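Local coordinates for protein glypican-1 (Homo sapiens, PDB 4YWT) that carries heparan sulfate chains at the cell surface and through them binds alpha-4 (V) collagen, taking part in Schwann cell myelination, at residues L285-R290 with V388-I393; N291-M296 with M462-R467. The protein carries 3 engineered substitutions. All coordinates share one frame; numbering follows the deposited sequence.

Contact 1: residues L285-R290 with V388-I393; sequences LDAEWR and VQDFWI. With CA (calcium ion), chain F.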
loop_
_atom_site.group_PDB
_atom_site.type_symbol
_atom_site.label_atom_id
_atom_site.label_comp_id
_atom_site.label_asym_id
_atom_site.label_seq_id
_atom_site.Cartn_x
_atom_site.Cartn_y
_atom_site.Cartn_z
ATOM N N LEU A 285 11.058 -2.835 -8.200
ATOM C CA LEU A 285 9.716 -2.295 -7.969
ATOM C C LEU A 285 9.746 -0.835 -7.517
ATOM O O LEU A 285 8.707 -0.174 -7.451
ATOM C CB LEU A 285 8.978 -3.129 -6.921
ATOM C CG LEU A 285 8.658 -4.590 -7.237
ATOM C CD1 LEU A 285 8.668 -5.411 -5.958
ATOM C CD2 LEU A 285 7.308 -4.698 -7.924
ATOM N N ASP A 286 10.948 -0.352 -7.215
ATOM C CA ASP A 286 11.165 0.953 -6.587
ATOM C C ASP A 286 10.420 2.112 -7.248
ATOM O O ASP A 286 9.608 2.781 -6.605
ATOM C CB ASP A 286 12.665 1.265 -6.565
ATOM C CG ASP A 286 12.988 2.529 -5.793
ATOM O OD1 ASP A 286 12.528 2.652 -4.640
ATOM O OD2 ASP A 286 13.700 3.397 -6.338
ATOM N N ALA A 287 10.698 2.338 -8.528
ATOM C CA ALA A 287 10.168 3.493 -9.252
ATOM C C ALA A 287 8.639 3.549 -9.262
ATOM O O ALA A 287 8.046 4.587 -8.961
ATOM C CB ALA A 287 10.699 3.496 -10.680
ATOM N N GLU A 288 8.007 2.433 -9.606
ATOM C CA GLU A 288 6.556 2.400 -9.734
ATOM C C GLU A 288 5.868 2.366 -8.372
ATOM O O GLU A 288 4.753 2.869 -8.222
ATOM C CB GLU A 288 6.122 1.204 -10.583
ATOM C CG GLU A 288 6.637 1.248 -12.015
ATOM C CD GLU A 288 6.472 2.613 -12.663
ATOM O OE1 GLU A 288 5.377 3.206 -12.547
ATOM O OE2 GLU A 288 7.442 3.095 -13.287
ATOM N N TRP A 289 6.536 1.774 -7.384
ATOM C CA TRP A 289 6.041 1.810 -6.011
ATOM C C TRP A 289 6.000 3.259 -5.531
ATOM O O TRP A 289 4.988 3.723 -4.993
ATOM C CB TRP A 289 6.923 0.946 -5.104
ATOM C CG TRP A 289 6.578 0.976 -3.642
ATOM C CD1 TRP A 289 7.145 1.767 -2.686
ATOM C CD2 TRP A 289 5.612 0.159 -2.964
ATOM N NE1 TRP A 289 6.587 1.502 -1.458
ATOM C CE2 TRP A 289 5.643 0.520 -1.602
ATOM C CE3 TRP A 289 4.722 -0.837 -3.379
ATOM C CZ2 TRP A 289 4.818 -0.080 -0.652
ATOM C CZ3 TRP A 289 3.903 -1.430 -2.433
ATOM C CH2 TRP A 289 3.956 -1.050 -1.085
ATOM N N ARG A 290 7.098 3.976 -5.757
ATOM C CA ARG A 290 7.187 5.385 -5.391
ATOM C C ARG A 290 6.168 6.230 -6.146
ATOM O O ARG A 290 5.581 7.149 -5.577
ATOM C CB ARG A 290 8.596 5.923 -5.648
ATOM C CG ARG A 290 9.655 5.376 -4.704
ATOM C CD ARG A 290 11.010 6.004 -4.984
ATOM N NE ARG A 290 12.076 5.386 -4.203
ATOM C CZ ARG A 290 12.432 5.773 -2.983
ATOM N NH1 ARG A 290 11.803 6.780 -2.393
ATOM N NH2 ARG A 290 13.417 5.151 -2.349
ATOM N N VAL A 388 7.264 4.155 4.075
ATOM C CA VAL A 388 7.543 2.888 3.404
ATOM C C VAL A 388 7.741 3.027 1.892
ATOM O O VAL A 388 7.705 2.034 1.164
ATOM C CB VAL A 388 6.416 1.863 3.653
ATOM C CG1 VAL A 388 6.259 1.599 5.144
ATOM C CG2 VAL A 388 5.104 2.348 3.044
ATOM N N GLN A 389 7.958 4.251 1.420
ATOM C CA GLN A 389 8.192 4.472 -0.003
ATOM C C GLN A 389 9.572 3.959 -0.411
ATOM O O GLN A 389 9.823 3.702 -1.588
ATOM C CB GLN A 389 8.057 5.956 -0.355
ATOM C CG GLN A 389 8.913 6.878 0.491
ATOM C CD GLN A 389 8.734 8.338 0.126
ATOM O OE1 GLN A 389 8.138 8.664 -0.900
ATOM N NE2 GLN A 389 9.252 9.226 0.964
ATOM N N ASP A 390 10.458 3.809 0.571
ATOM C CA ASP A 390 11.829 3.374 0.320
ATOM C C ASP A 390 12.008 1.874 0.509
ATOM O O ASP A 390 13.123 1.364 0.429
ATOM C CB ASP A 390 12.803 4.120 1.240
ATOM C CG ASP A 390 12.488 3.926 2.725
ATOM O OD1 ASP A 390 11.635 3.080 3.072
ATOM O OD2 ASP A 390 13.110 4.620 3.557
ATOM N N PHE A 391 10.903 1.181 0.767
ATOM C CA PHE A 391 10.915 -0.214 1.210
ATOM C C PHE A 391 11.822 -1.133 0.387
ATOM O O PHE A 391 12.767 -1.743 0.913
ATOM C CB PHE A 391 9.483 -0.759 1.192
ATOM C CG PHE A 391 9.351 -2.134 1.776
ATOM C CD1 PHE A 391 9.471 -2.332 3.142
ATOM C CD2 PHE A 391 9.101 -3.228 0.964
ATOM C CE1 PHE A 391 9.347 -3.596 3.688
ATOM C CE2 PHE A 391 8.976 -4.495 1.504
ATOM C CZ PHE A 391 9.099 -4.679 2.869
ATOM N N TRP A 392 11.538 -1.198 -0.909
ATOM C CA TRP A 392 12.143 -2.175 -1.805
ATOM C C TRP A 392 13.651 -2.011 -1.972
ATOM O O TRP A 392 14.336 -2.949 -2.375
ATOM C CB TRP A 392 11.454 -2.108 -3.168
ATOM C CG TRP A 392 9.987 -2.343 -3.056
ATOM C CD1 TRP A 392 8.990 -1.431 -3.246
ATOM C CD2 TRP A 392 9.346 -3.569 -2.687
ATOM N NE1 TRP A 392 7.766 -2.018 -3.033
ATOM C CE2 TRP A 392 7.957 -3.330 -2.687
ATOM C CE3 TRP A 392 9.812 -4.846 -2.362
ATOM C CZ2 TRP A 392 7.030 -4.322 -2.377
ATOM C CZ3 TRP A 392 8.892 -5.829 -2.054
ATOM C CH2 TRP A 392 7.516 -5.562 -2.064
ATOM N N ILE A 393 14.167 -0.828 -1.662
ATOM C CA ILE A 393 15.606 -0.609 -1.716
ATOM C C ILE A 393 16.201 -0.496 -0.316
ATOM O O ILE A 393 17.415 -0.572 -0.142
ATOM C CB ILE A 393 15.965 0.654 -2.511
ATOM C CG1 ILE A 393 15.519 1.903 -1.755
ATOM C CG2 ILE A 393 15.352 0.602 -3.904
ATOM C CD1 ILE A 393 16.152 3.160 -2.265
HETATM CA CA CA F . 11.588 3.988 5.251
HETATM O O HOH W 1 11.256 1.241 -2.743
HETATM O O HOH W 2 12.994 2.162 5.891
HETATM O O HOH W 3 11.066 1.655 5.201
HETATM O O HOH W 4 11.025 6.117 4.325
#

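Contact 2: residues N291-M296 with M462-R467; sequences NLLDSM and MTNRLR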
loop_
_atom_site.group_PDB
_atom_site.type_symbol
_atom_site.label_atom_id
_atom_site.label_comp_id
_atom_site.label_asym_id
_atom_site.label_seq_id
_atom_site.Cartn_x
_atom_site.Cartn_y
_atom_site.Cartn_z
ATOM N N ASN A 291 5.968 5.927 -7.426
ATOM C CA ASN A 291 4.968 6.629 -8.225
ATOM C C ASN A 291 3.568 6.447 -7.650
ATOM O O ASN A 291 2.828 7.424 -7.439
ATOM C CB ASN A 291 4.998 6.146 -9.678
ATOM C CG ASN A 291 6.182 6.690 -10.450
ATOM O OD1 ASN A 291 6.713 7.754 -10.129
ATOM N ND2 ASN A 291 6.602 5.961 -11.479
ATOM N N LEU A 292 3.214 5.190 -7.396
ATOM C CA LEU A 292 1.909 4.867 -6.839
ATOM C C LEU A 292 1.692 5.566 -5.509
ATOM O O LEU A 292 0.672 6.222 -5.313
ATOM C CB LEU A 292 1.744 3.359 -6.654
ATOM C CG LEU A 292 0.326 2.994 -6.212
ATOM C CD1 LEU A 292 -0.658 3.359 -7.309
ATOM C CD2 LEU A 292 0.204 1.525 -5.844
ATOM N N LEU A 293 2.652 5.429 -4.598
ATOM C CA LEU A 293 2.511 6.023 -3.272
ATOM C C LEU A 293 2.455 7.547 -3.343
ATOM O O LEU A 293 1.769 8.185 -2.544
ATOM C CB LEU A 293 3.647 5.573 -2.353
ATOM C CG LEU A 293 3.358 4.333 -1.503
ATOM C CD1 LEU A 293 3.206 3.091 -2.368
ATOM C CD2 LEU A 293 4.447 4.132 -0.462
ATOM N N ASP A 294 3.166 8.127 -4.307
ATOM C CA ASP A 294 3.112 9.568 -4.529
ATOM C C ASP A 294 1.717 10.008 -4.959
ATOM O O ASP A 294 1.158 10.960 -4.404
ATOM C CB ASP A 294 4.139 9.998 -5.577
ATOM C CG ASP A 294 5.409 10.548 -4.959
ATOM O OD1 ASP A 294 5.710 10.198 -3.797
ATOM O OD2 ASP A 294 6.106 11.334 -5.635
ATOM N N SER A 295 1.153 9.311 -5.942
ATOM C CA SER A 295 -0.184 9.656 -6.420
ATOM C C SER A 295 -1.239 9.398 -5.341
ATOM O O SER A 295 -2.278 10.057 -5.304
ATOM C CB SER A 295 -0.522 8.879 -7.697
ATOM O OG SER A 295 -0.751 7.508 -7.426
ATOM N N MET A 296 -0.957 8.447 -4.457
ATOM C CA MET A 296 -1.868 8.110 -3.369
ATOM C C MET A 296 -1.825 9.164 -2.269
ATOM O O MET A 296 -2.844 9.467 -1.650
ATOM C CB MET A 296 -1.532 6.733 -2.794
ATOM C CG MET A 296 -2.145 5.578 -3.568
ATOM S SD MET A 296 -2.081 4.014 -2.673
ATOM C CE MET A 296 -0.317 3.796 -2.496
ATOM N N MET A 462 -2.610 1.209 -11.674
ATOM C CA MET A 462 -3.247 1.885 -10.549
ATOM C C MET A 462 -2.803 3.346 -10.473
ATOM O O MET A 462 -3.618 4.241 -10.225
ATOM C CB MET A 462 -2.935 1.164 -9.237
ATOM C CG MET A 462 -3.738 1.660 -8.042
ATOM S SD MET A 462 -5.515 1.425 -8.232
ATOM C CE MET A 462 -6.071 3.125 -8.254
ATOM N N THR A 463 -1.514 3.583 -10.704
ATOM C CA THR A 463 -0.970 4.937 -10.692
ATOM C C THR A 463 -1.656 5.811 -11.729
ATOM O O THR A 463 -2.058 6.939 -11.432
ATOM C CB THR A 463 0.542 4.950 -10.959
ATOM O OG1 THR A 463 1.207 4.124 -9.997
ATOM C CG2 THR A 463 1.086 6.370 -10.867
ATOM N N ASN A 464 -1.788 5.288 -12.948
ATOM C CA ASN A 464 -2.505 6.002 -13.999
ATOM C C ASN A 464 -3.936 6.317 -13.577
ATOM O O ASN A 464 -4.404 7.455 -13.734
ATOM C CB ASN A 464 -2.504 5.193 -15.298
ATOM C CG ASN A 464 -1.123 5.096 -15.921
ATOM O OD1 ASN A 464 -0.297 5.997 -15.771
ATOM N ND2 ASN A 464 -0.868 4.000 -16.626
ATOM N N ARG A 465 -4.619 5.311 -13.031
ATOM C CA ARG A 465 -5.965 5.507 -12.493
ATOM C C ARG A 465 -6.024 6.667 -11.501
ATOM O O ARG A 465 -6.965 7.458 -11.518
ATOM C CB ARG A 465 -6.474 4.239 -11.803
ATOM C CG ARG A 465 -6.978 3.147 -12.728
ATOM C CD ARG A 465 -7.936 2.234 -11.971
ATOM N NE ARG A 465 -8.327 1.056 -12.740
ATOM C CZ ARG A 465 -7.904 -0.176 -12.479
ATOM N NH1 ARG A 465 -7.078 -0.395 -11.465
ATOM N NH2 ARG A 465 -8.310 -1.192 -13.228
ATOM N N LEU A 466 -5.017 6.760 -10.637
ATOM C CA LEU A 466 -4.991 7.794 -9.604
ATOM C C LEU A 466 -4.630 9.174 -10.139
ATOM O O LEU A 466 -5.049 10.189 -9.583
ATOM C CB LEU A 466 -4.018 7.404 -8.492
ATOM C CG LEU A 466 -4.575 6.432 -7.455
ATOM C CD1 LEU A 466 -3.496 5.485 -6.983
ATOM C CD2 LEU A 466 -5.154 7.206 -6.282
ATOM N N ARG A 467 -3.843 9.219 -11.208
ATOM C CA ARG A 467 -3.506 10.491 -11.832
ATOM C C ARG A 467 -4.732 11.041 -12.554
ATOM O O ARG A 467 -5.055 12.234 -12.448
ATOM C CB ARG A 467 -2.323 10.324 -12.789
ATOM C CG ARG A 467 -1.013 10.043 -12.067
ATOM C CD ARG A 467 0.142 9.787 -13.024
ATOM N NE ARG A 467 1.411 9.686 -12.305
ATOM C CZ ARG A 467 2.540 9.223 -12.833
ATOM N NH1 ARG A 467 2.568 8.809 -14.091
ATOM N NH2 ARG A 467 3.644 9.172 -12.098
HETATM O O HOH W 5 3.282 9.729 -8.893
HETATM O O HOH W 6 -3.286 11.172 -7.783
#

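Contact 1: residues L285-R290 with V388-I393
Trp289 and Trp392 meet in a T-shaped (edge-to-face) aromatic pair, with ring planes at 89°. Their five-membered-ring centroids are 4.3 Å apart. Trp392 supplies the edge: its NE1 comes to 3.1 Å from Trp289 CD2, over the face of the Trp289 indole and displaced toward the rim. Trp392 is itself sandwiched. Leu285 CD1 lies 3.7 Å from the centroid of its six-membered ring, almost on the ring normal, a CH-pi contact, while Phe391 CD2 covers the opposite face.

One direct hydrogen bond joins the segments. Trp289 NE1 donates to Val388 O at 2.9 Å with an N-H...O angle of 153°; the acceptor sits near the indole edge, slightly out of its plane. With CG anti to the backbone N (chi1 176°), the Trp289 indole reaches the type I turn Val388-Phe391.

The polar side is built around Asp286 and Arg290, one helical turn apart. Arg290 NE forms a salt bridge to Asp286 OD1 at 2.8 Å, and the guanidinium lies with one face under Gln389 O, while Ile393 CD1 approaches its edge, 3.4 Å from NH2. A water donates to both Asp286 OD1 and Gln389 O and accepts a weak bond from Trp392 N, so it links the carboxylate to the turn and the start of helix 391-404.

Asp390, in the same turn, chelates a calcium ion through both carboxylate oxygens; Asp387 O and modelled waters add to the coordination, though two of those waters lie too close together to be sure of both.

Within the glypican helical bundle, the contact joins the start of helix 286-299 to that of helix 391-404. Helix 204-236 packs on Leu285, Trp289 and Trp392, helix 450-471 touches Leu285, and helix 70-129 covers Val388 and Phe391.

Contact 2: residues N291-M296 with M462-R467
Leu292 CD1 packs against Met462 CG and Leu466 CD1, 3.6 Å from each, in the interface of a near-parallel helix pair in the all-helical glypican core. The axes of the two segments approach to 8.9 Å and cross at 24°. The spacing is smallest at Leu292 and Thr463, whose CA atoms are 4.8 Å apart, and the small Thr463 side chain lies against the Leu292 backbone. Leu466 CD1 also meets Met296 CG at 3.7 Å, extending the apolar surface along helix 286-299.

Two waters span the pair where direct polar contacts are lacking. One donates to Ser295 O and Leu466 O; the other donates to Asn291 O and accepts from Arg467 NH2. Thr463 CG2, one turn earlier on the same helix, lies against one face of the Arg467 guanidinium, offset toward its rim.

Farther out, helix 204-236 flanks the pair, with Gln224 and Val228 on Met462 and Ser221 on Leu466. The Thr463 hydroxyl is positioned by a hydrogen bond with Leu459 O. Ser295 OG, turned inward between its backbone N and carbonyl carbon (chi1 72°), touches Leu466 CB while donating to Leu292 O at 2.9 Å, an acceptor that also takes Met296 N.

Contacts 1 and 2 use consecutive segments of helix 286-299, and their centres are about 13 Å apart. The Val388-Phe391 turn and the start of helix 391-404 meet it in contact 1, and helix 450-471 does so through 462-467 in contact 2. Leu293, within 291-296, faces contact 1: its CD2 lies 3.8 Å from Gln389 CA and 4.0 Å from Val388 CG2. Its neighbour Leu292 serves contact 2, so the helix presents different sides to the two partners. The side chains of Glu288 and Asn291 are hydrogen-bonded across the segment boundary. Helix 204-236 packs on both contacts. The calcium ion belongs to contact 1 alone, where Asp390 OD1 and OD2 each bind it at 2.4 Å.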